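Local coordinates for [Ribosomal protein bS18]-alanine N-acetyltransferase (Escherichia coli O157:H7, PDB 5ISV), which probably acetylates the N-terminal alanine of ribosomal protein bS18, using acetyl-CoA as the acetyl donor, at residues H17-Q20 and R21-F25; P26-E29 and K30-A33; I89-L92 and E93-G96; A106-A109 and A110-A113. All coordinates share one frame; numbering follows the deposited sequence.

Overall arrangement
The four interactions are helix ends of a single GNAT domain, whose helices pack around a mixed seven-stranded sheet. They follow one another in series along the chain. Interaction 1 closes helix 12-22 and interaction 2 opens helix 29-34; their centres lie about 11 Å apart and they touch, because E19 binds the backbone of W27. Interaction 3 ends helix 80-94, on the far side of the chain's centre, about 28 Å from interaction 1 and about 26 Å from interaction 2, centre to centre. Interaction 4 starts helix 109-117, its nearest atoms about 7 Å from interaction 1. It holds N108 of the predicted acetyl-CoA site, and H23 of interaction 1 lies near A70 of the same site.

Interaction 1: residues H17-Q20 and R21-F25; sequences HIEQ and RAHAF
E19 reaches forward along its helix to H23, and the two side chains meet in a hydrogen bond just where the helix ends. H23 ND1 donates to E19 OE2 at 3.0 Å and 159°, with the oxygen at the ring edge, close to the imidazole plane. The carboxylate stands almost upright to the ring, at 88°, and the proton arrives from above the carboxylate plane. E19 gets there because CG is anti to the backbone N (chi1 178°) and the chain then bends at chi2, turning the carboxylate back to the edge of the H23 ring. The same OE2 takes W27 N and a water that bridges to F25 O, while OE1 is held by N68. In this GNAT domain the pair marks the C-terminal end of helix 12-22: H23 is the first residue to leave helical geometry, yet its N still bonds to E19 O at 2.9 Å. Its ring packs near A70, a predicted acetyl-CoA contact.

Two residues earlier along the helix, R21 CD lies over one face of the H17 imidazole, a CH-pi contact 3.9 Å from the centroid and offset toward the rim. The guanidinium runs nearly parallel to the ring plane; the chain bends at chi3, and NE forms a salt bridge with D72. I18, on the buried side, sets CG2 4.4 Å from A22 CB.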
loop_
_atom_site.group_PDB
_atom_site.type_symbol
_atom_site.label_atom_id
_atom_site.label_comp_id
_atom_site.label_asym_id
_atom_site.label_seq_id
_atom_site.Cartn_x
_atom_site.Cartn_y
_atom_site.Cartn_z
ATOM N N HIS A 17 4.174 -1.476 15.770
ATOM C CA HIS A 17 3.664 -2.605 16.541
ATOM C C HIS A 17 2.899 -3.609 15.628
ATOM O O HIS A 17 3.085 -4.814 15.722
ATOM C CB HIS A 17 2.794 -2.039 17.708
ATOM C CG HIS A 17 2.149 -3.079 18.590
ATOM N ND1 HIS A 17 2.849 -3.802 19.531
ATOM C CD2 HIS A 17 0.868 -3.518 18.655
ATOM C CE1 HIS A 17 2.020 -4.606 20.174
ATOM N NE2 HIS A 17 0.814 -4.468 19.648
ATOM N N ILE A 18 2.081 -3.094 14.720
ATOM C CA ILE A 18 1.410 -3.944 13.715
ATOM C C ILE A 18 2.413 -4.669 12.810
ATOM O O ILE A 18 2.320 -5.858 12.580
ATOM C CB ILE A 18 0.400 -3.116 12.899
ATOM C CG1 ILE A 18 -0.772 -2.698 13.812
ATOM C CG2 ILE A 18 -0.117 -3.884 11.693
ATOM C CD1 ILE A 18 -1.780 -1.776 13.203
ATOM N N GLU A 19 3.381 -3.909 12.337
ATOM C CA GLU A 19 4.402 -4.475 11.457
ATOM C C GLU A 19 5.135 -5.699 12.105
ATOM O O GLU A 19 5.346 -6.717 11.417
ATOM C CB GLU A 19 5.366 -3.356 11.101
ATOM C CG GLU A 19 6.538 -3.776 10.221
ATOM C CD GLU A 19 6.183 -3.898 8.757
ATOM O OE1 GLU A 19 5.081 -3.515 8.362
ATOM O OE2 GLU A 19 7.024 -4.396 7.978
ATOM N N GLN A 20 5.464 -5.619 13.405
ATOM C CA GLN A 20 6.080 -6.754 14.135
ATOM C C GLN A 20 5.224 -7.998 14.232
ATOM O O GLN A 20 5.716 -9.127 14.259
ATOM C CB GLN A 20 6.423 -6.346 15.581
ATOM C CG GLN A 20 7.338 -5.173 15.734
ATOM C CD GLN A 20 8.429 -5.114 14.686
ATOM O OE1 GLN A 20 9.276 -6.017 14.579
ATOM N NE2 GLN A 20 8.376 -4.072 13.864
ATOM N N ARG A 21 3.930 -7.774 14.326
ATOM C CA ARG A 21 2.982 -8.841 14.473
ATOM C C ARG A 21 2.633 -9.418 13.115
ATOM O O ARG A 21 2.416 -10.614 13.014
ATOM C CB ARG A 21 1.754 -8.283 15.211
ATOM C CG ARG A 21 2.032 -7.936 16.676
ATOM C CD ARG A 21 0.927 -7.076 17.295
ATOM N NE ARG A 21 -0.381 -7.630 17.021
ATOM C CZ ARG A 21 -0.929 -8.664 17.655
ATOM N NH1 ARG A 21 -0.274 -9.302 18.615
ATOM N NH2 ARG A 21 -2.140 -9.070 17.274
ATOM N N ALA A 22 2.594 -8.565 12.080
ATOM C CA ALA A 22 2.094 -8.946 10.753
ATOM C C ALA A 22 3.123 -9.474 9.750
ATOM O O ALA A 22 2.838 -10.352 8.943
ATOM C CB ALA A 22 1.363 -7.768 10.143
ATOM N N HIS A 23 4.317 -8.933 9.822
ATOM C CA HIS A 23 5.337 -9.252 8.791
ATOM C C HIS A 23 6.540 -10.010 9.337
ATOM O O HIS A 23 7.083 -9.610 10.358
ATOM C CB HIS A 23 5.785 -7.941 8.147
ATOM C CG HIS A 23 4.775 -7.342 7.226
ATOM N ND1 HIS A 23 4.895 -6.070 6.699
ATOM C CD2 HIS A 23 3.680 -7.882 6.631
ATOM C CE1 HIS A 23 3.884 -5.829 5.885
ATOM N NE2 HIS A 23 3.134 -6.914 5.827
ATOM N N ALA A 24 6.952 -11.085 8.649
ATOM C CA ALA A 24 8.173 -11.844 8.980
ATOM C C ALA A 24 9.491 -11.122 8.710
ATOM O O ALA A 24 10.506 -11.473 9.313
ATOM C CB ALA A 24 8.181 -13.177 8.265
ATOM N N PHE A 25 9.465 -10.140 7.797
ATOM C CA PHE A 25 10.636 -9.358 7.395
ATOM C C PHE A 25 10.235 -7.924 7.699
ATOM O O PHE A 25 10.034 -7.116 6.795
ATOM C CB PHE A 25 10.985 -9.569 5.893
ATOM C CG PHE A 25 11.304 -10.987 5.545
ATOM C CD1 PHE A 25 10.287 -11.897 5.287
ATOM C CD2 PHE A 25 12.639 -11.412 5.437
ATOM C CE1 PHE A 25 10.585 -13.210 5.027
ATOM C CE2 PHE A 25 12.939 -12.722 5.128
ATOM C CZ PHE A 25 11.908 -13.623 4.919
HETATM O O HOH W 1 8.521 -5.079 5.626
#

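Interaction 2: residues P26-E29 and K30-A33; sequences PWSE and KTFA
T31 drives its CG2 methyl onto the indole of W27, 3.4 Å from the centroid of the five-membered ring and nearly over its centre. That methyl is anti to the backbone N of T31 (chi1 -60° for OG1), an orientation that leaves OG1 on the side of S28. F32 takes the edge of the same indole: W27 CE3 points into the middle of the phenyl face, 3.8 Å from F32 CD1, in a T-shaped stack with planes at 83° and six-membered ring centroids 5.1 Å apart. W27 CB also rests against F32 CE2. The indole thus meets a methyl over one face and a phenyl ring at its edge.

Behind this first shell, hydrogen bonds from S28 fix both partners: its hydroxyl OG accepts T31 N at 3.1 Å, and its carbonyl O accepts F32 N at 165°, in the carbonyl plane. A water joins S28 N to T31 OG1, 2.7 Å from the hydroxyl. Further out, F54 makes an edge-to-face contact with F32, and F67 and N68 of strand 63-71 touch the indole. The S28 hydroxyl bond to T31 N is an N-cap, at the start of helix 29-34, capping an N-H of the first turn.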
loop_
_atom_site.group_PDB
_atom_site.type_symbol
_atom_site.label_atom_id
_atom_site.label_comp_id
_atom_site.label_asym_id
_atom_site.label_seq_id
_atom_site.Cartn_x
_atom_site.Cartn_y
_atom_site.Cartn_z
ATOM N N PRO A 26 10.078 -7.604 8.996
ATOM C CA PRO A 26 9.514 -6.329 9.313
ATOM C C PRO A 26 10.455 -5.175 9.070
ATOM O O PRO A 26 11.676 -5.302 9.187
ATOM C CB PRO A 26 9.237 -6.432 10.801
ATOM C CG PRO A 26 10.282 -7.349 11.296
ATOM C CD PRO A 26 10.398 -8.373 10.199
ATOM N N TRP A 27 9.840 -4.058 8.735
ATOM C CA TRP A 27 10.475 -2.774 8.772
ATOM C C TRP A 27 11.060 -2.433 10.159
ATOM O O TRP A 27 10.494 -2.784 11.176
ATOM C CB TRP A 27 9.448 -1.681 8.360
ATOM C CG TRP A 27 9.423 -1.362 6.899
ATOM C CD1 TRP A 27 10.027 -2.063 5.882
ATOM C CD2 TRP A 27 8.770 -0.259 6.284
ATOM N NE1 TRP A 27 9.811 -1.434 4.677
ATOM C CE2 TRP A 27 9.044 -0.327 4.892
ATOM C CE3 TRP A 27 8.021 0.801 6.771
ATOM C CZ2 TRP A 27 8.544 0.598 4.004
ATOM C CZ3 TRP A 27 7.511 1.692 5.924
ATOM C CH2 TRP A 27 7.812 1.625 4.529
ATOM N N SER A 28 12.214 -1.762 10.158
ATOM C CA SER A 28 12.782 -1.142 11.365
ATOM C C SER A 28 12.135 0.197 11.666
ATOM O O SER A 28 11.482 0.774 10.805
ATOM C CB SER A 28 14.263 -0.920 11.199
ATOM O OG SER A 28 14.485 0.179 10.324
ATOM N N GLU A 29 12.328 0.692 12.894
ATOM C CA GLU A 29 11.725 1.954 13.300
ATOM C C GLU A 29 12.256 3.090 12.465
ATOM O O GLU A 29 11.497 3.994 12.099
ATOM C CB GLU A 29 12.012 2.287 14.781
ATOM C CG GLU A 29 11.081 1.678 15.769
ATOM C CD GLU A 29 11.430 2.038 17.219
ATOM O OE1 GLU A 29 12.242 2.973 17.495
ATOM O OE2 GLU A 29 10.862 1.380 18.106
ATOM N N LYS A 30 13.556 3.026 12.120
ATOM C CA LYS A 30 14.190 4.024 11.271
ATOM C C LYS A 30 13.609 4.019 9.863
ATOM O O LYS A 30 13.441 5.096 9.264
ATOM C CB LYS A 30 15.700 3.794 11.229
ATOM C CG LYS A 30 16.440 4.341 12.435
ATOM C CD LYS A 30 17.874 4.762 12.076
ATOM C CE LYS A 30 18.728 3.603 11.560
ATOM N NZ LYS A 30 19.847 4.030 10.658
ATOM N N THR A 31 13.266 2.851 9.333
ATOM C CA THR A 31 12.580 2.803 8.020
ATOM C C THR A 31 11.225 3.487 8.065
ATOM O O THR A 31 10.874 4.264 7.182
ATOM C CB THR A 31 12.362 1.369 7.475
ATOM O OG1 THR A 31 13.628 0.742 7.316
ATOM C CG2 THR A 31 11.728 1.401 6.095
ATOM N N PHE A 32 10.445 3.206 9.129
ATOM C CA PHE A 32 9.179 3.931 9.263
ATOM C C PHE A 32 9.331 5.428 9.327
ATOM O O PHE A 32 8.608 6.150 8.670
ATOM C CB PHE A 32 8.383 3.505 10.505
ATOM C CG PHE A 32 7.424 2.336 10.295
ATOM C CD1 PHE A 32 6.209 2.479 9.662
ATOM C CD2 PHE A 32 7.799 1.091 10.736
ATOM C CE1 PHE A 32 5.342 1.398 9.517
ATOM C CE2 PHE A 32 6.942 0.008 10.624
ATOM C CZ PHE A 32 5.730 0.168 9.963
ATOM N N ALA A 33 10.238 5.904 10.169
ATOM C CA ALA A 33 10.548 7.341 10.237
ATOM C C ALA A 33 11.017 7.965 8.908
ATOM O O ALA A 33 10.857 9.168 8.661
ATOM C CB ALA A 33 11.631 7.568 11.274
HETATM O O HOH W 2 13.320 -1.937 7.154
#

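Interaction 3: residues I89-L92 and E93-G96; sequences IDEL and EKRG
R95 turns back over E91 at the end of its helix, and its side chain can be followed outward from the backbone. R95 CB sits 3.6 Å from L92 O. R95 CG, placed beside the backbone N by chi1 -72°, passes 3.5 Å from E91 O, and R95 CD comes within 3.6 Å of E91 OE2. From CG to NE the chain is extended, which carries R95 NE to the carboxylate: it donates to E91 OE2 at 2.9 Å and 164°, a salt bridge. The oxygen lies in the guanidinium plane, at its edge, and is met on its anti side, somewhat out of the carboxylate plane; the two flat groups stand at 88°. R95 CZ and NH2 are each 3.9 Å from E91 OE2, so the grip is made through NE.

E91 arrives by a bend at chi2, and its OE1 makes a long, weak salt bridge to K94 NZ at 3.8 Å. One carboxylate thus serves two cations, though E91 is modelled in two conformers and this holds for the one given here. The helix itself ends in a Schellman motif at G96, with positive phi, and G96 N bonds to E93 O.

The contact closes helix 80-94 of the beta-alpha-beta unit linking strands 63-71 and 99-105: L92 and I89 pack on L100 of strand 99-105, while E91, L92 and R95 touch L41 in a loop.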
loop_
_atom_site.group_PDB
_atom_site.type_symbol
_atom_site.label_atom_id
_atom_site.label_comp_id
_atom_site.label_asym_id
_atom_site.label_seq_id
_atom_site.Cartn_x
_atom_site.Cartn_y
_atom_site.Cartn_z
ATOM N N ILE A 89 -6.974 4.553 -3.148
ATOM C CA ILE A 89 -7.258 4.669 -4.578
ATOM C C ILE A 89 -8.208 5.837 -4.856
ATOM O O ILE A 89 -7.961 6.663 -5.751
ATOM C CB ILE A 89 -7.744 3.358 -5.182
ATOM C CG1 ILE A 89 -6.629 2.283 -5.112
ATOM C CG2 ILE A 89 -8.307 3.571 -6.600
ATOM C CD1 ILE A 89 -7.025 0.834 -5.300
ATOM N N ASP A 90 -9.302 5.913 -4.076
ATOM C CA ASP A 90 -10.225 7.012 -4.221
ATOM C C ASP A 90 -9.589 8.406 -4.013
ATOM O O ASP A 90 -9.836 9.343 -4.785
ATOM C CB ASP A 90 -11.461 6.842 -3.309
ATOM C CG ASP A 90 -12.631 7.609 -3.831
ATOM O OD1 ASP A 90 -13.020 7.345 -4.991
ATOM O OD2 ASP A 90 -13.131 8.497 -3.116
ATOM N N GLU A 91 -8.782 8.532 -2.964
ATOM C CA GLU A 91 -8.104 9.781 -2.690
ATOM C C GLU A 91 -7.116 10.126 -3.814
ATOM O O GLU A 91 -7.075 11.263 -4.277
ATOM C CB GLU A 91 -7.351 9.715 -1.376
ATOM C CG GLU A 91 -6.769 11.060 -1.002
ATOM C CD GLU A 91 -7.781 12.194 -1.068
ATOM O OE1 GLU A 91 -8.880 12.085 -0.461
ATOM O OE2 GLU A 91 -7.458 13.212 -1.711
ATOM N N LEU A 92 -6.358 9.139 -4.274
ATOM C CA LEU A 92 -5.465 9.370 -5.414
ATOM C C LEU A 92 -6.208 9.803 -6.677
ATOM O O LEU A 92 -5.786 10.742 -7.347
ATOM C CB LEU A 92 -4.616 8.156 -5.673
ATOM C CG LEU A 92 -3.641 7.689 -4.617
ATOM C CD1 LEU A 92 -3.109 6.325 -4.963
ATOM C CD2 LEU A 92 -2.511 8.672 -4.353
ATOM N N GLU A 93 -7.370 9.196 -6.938
ATOM C CA GLU A 93 -8.185 9.567 -8.076
ATOM C C GLU A 93 -8.662 11.022 -7.945
ATOM O O GLU A 93 -8.631 11.794 -8.893
ATOM C CB GLU A 93 -9.359 8.584 -8.240
ATOM C CG GLU A 93 -10.024 8.609 -9.611
ATOM C CD GLU A 93 -11.078 9.672 -9.781
ATOM O OE1 GLU A 93 -11.452 10.350 -8.795
ATOM O OE2 GLU A 93 -11.544 9.845 -10.911
ATOM N N LYS A 94 -9.134 11.411 -6.750
ATOM C CA LYS A 94 -9.525 12.807 -6.534
ATOM C C LYS A 94 -8.420 13.819 -6.845
ATOM O O LYS A 94 -8.689 14.930 -7.285
ATOM C CB LYS A 94 -10.019 13.011 -5.084
ATOM C CG LYS A 94 -11.396 12.406 -4.841
ATOM C CD LYS A 94 -12.008 12.775 -3.493
ATOM C CE LYS A 94 -11.938 11.635 -2.502
ATOM N NZ LYS A 94 -12.592 12.007 -1.214
ATOM N N ARG A 95 -7.176 13.412 -6.601
ATOM C CA ARG A 95 -5.987 14.248 -6.812
ATOM C C ARG A 95 -5.437 14.174 -8.237
ATOM O O ARG A 95 -4.439 14.842 -8.555
ATOM C CB ARG A 95 -4.900 13.841 -5.816
ATOM C CG ARG A 95 -5.196 14.257 -4.392
ATOM C CD ARG A 95 -4.277 13.540 -3.413
ATOM N NE ARG A 95 -4.649 13.912 -2.040
ATOM C CZ ARG A 95 -3.854 14.480 -1.146
ATOM N NH1 ARG A 95 -2.574 14.752 -1.419
ATOM N NH2 ARG A 95 -4.357 14.794 0.045
ATOM N N GLY A 96 -6.064 13.372 -9.095
ATOM C CA GLY A 96 -5.644 13.268 -10.486
ATOM C C GLY A 96 -4.417 12.408 -10.686
ATOM O O GLY A 96 -3.808 12.442 -11.749
HETATM O O HOH W 3 -12.313 9.692 -6.417
#

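Interaction 4: residues A106-A109 and A110-A113; sequences ASNA and AAIA
N108, A109 and I112 carry the first turn of this helix, with I112 laid against the N108 carbonyl and A111 receiving the N108 side chain. N108 OD1 accepts A111 N at 3.0 Å and 159°, but the donor stands above the amide plane, 52° out of it. The side chain is swung round for this by chi1 -163°, which puts CG anti to the backbone N and beside the carbonyl carbon. There the flat amide also lies against the methyl of A111: A111 CB is 3.3 Å from N108 OD1 and 3.4 Å from N108 CG. A109, next in the chain, contributes mainly through its backbone; A109 O accepts A113 N at 3.0 Å.

N108 is the centre of an inverse gamma turn, in which A109 N bonds weakly to S107 O, and the N-cap of helix 109-117 in the GNAT fold. It is also a predicted acetyl-CoA ligand, so capping and cofactor binding would fall to one residue.

I112 N bonds to N108 O at 3.0 Å, and the side chain follows the same oxygen: I112 CG1 lies 3.3 Å from N108 O, and I112 CD1 extends to 3.8 Å from A106 O. A106 in turn packs on D138 and I140 of strand 136-145, and S107 OG bonds to E137.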
loop_
_atom_site.group_PDB
_atom_site.type_symbol
_atom_site.label_atom_id
_atom_site.label_comp_id
_atom_site.label_asym_id
_atom_site.label_seq_id
_atom_site.Cartn_x
_atom_site.Cartn_y
_atom_site.Cartn_z
ATOM N N ALA A 106 6.271 -13.016 -4.773
ATOM C CA ALA A 106 5.555 -13.907 -5.697
ATOM C C ALA A 106 4.754 -15.025 -5.002
ATOM O O ALA A 106 3.789 -15.533 -5.559
ATOM C CB ALA A 106 6.539 -14.512 -6.667
ATOM N N SER A 107 5.187 -15.422 -3.802
ATOM C CA SER A 107 4.510 -16.509 -3.088
ATOM C C SER A 107 3.195 -16.068 -2.456
ATOM O O SER A 107 2.434 -16.930 -2.008
ATOM C CB SER A 107 5.394 -17.074 -1.994
ATOM O OG SER A 107 5.769 -16.068 -1.073
ATOM N N ASN A 108 2.916 -14.766 -2.411
ATOM C CA ASN A 108 1.672 -14.286 -1.814
ATOM C C ASN A 108 0.565 -14.290 -2.862
ATOM O O ASN A 108 0.078 -13.239 -3.307
ATOM C CB ASN A 108 1.845 -12.915 -1.161
ATOM C CG ASN A 108 0.733 -12.584 -0.192
ATOM O OD1 ASN A 108 -0.396 -13.124 -0.268
ATOM N ND2 ASN A 108 1.043 -11.714 0.743
ATOM N N ALA A 109 0.127 -15.502 -3.201
ATOM C CA ALA A 109 -0.898 -15.693 -4.225
ATOM C C ALA A 109 -2.233 -15.019 -3.866
ATOM O O ALA A 109 -2.898 -14.453 -4.733
ATOM C CB ALA A 109 -1.100 -17.169 -4.474
ATOM N N ALA A 110 -2.588 -15.067 -2.576
ATOM C CA ALA A 110 -3.815 -14.442 -2.091
ATOM C C ALA A 110 -3.823 -12.902 -2.247
ATOM O O ALA A 110 -4.831 -12.340 -2.681
ATOM C CB ALA A 110 -4.044 -14.861 -0.639
ATOM N N ALA A 111 -2.727 -12.224 -1.879
ATOM C CA ALA A 111 -2.650 -10.792 -2.041
ATOM C C ALA A 111 -2.654 -10.449 -3.537
ATOM O O ALA A 111 -3.337 -9.537 -3.937
ATOM C CB ALA A 111 -1.430 -10.182 -1.349
ATOM N N ILE A 112 -1.932 -11.221 -4.358
ATOM C CA ILE A 112 -1.905 -10.972 -5.828
ATOM C C ILE A 112 -3.331 -11.042 -6.418
ATOM O O ILE A 112 -3.762 -10.166 -7.159
ATOM C CB ILE A 112 -0.878 -11.910 -6.561
ATOM C CG1 ILE A 112 0.541 -11.573 -6.103
ATOM C CG2 ILE A 112 -1.061 -11.868 -8.086
ATOM C CD1 ILE A 112 1.586 -12.615 -6.463
ATOM N N ALA A 113 -4.067 -12.089 -6.066
ATOM C CA ALA A 113 -5.446 -12.270 -6.512
ATOM C C ALA A 113 -6.324 -11.054 -6.112
ATOM O O ALA A 113 -7.057 -10.515 -6.930
ATOM C CB ALA A 113 -5.971 -13.550 -5.909
#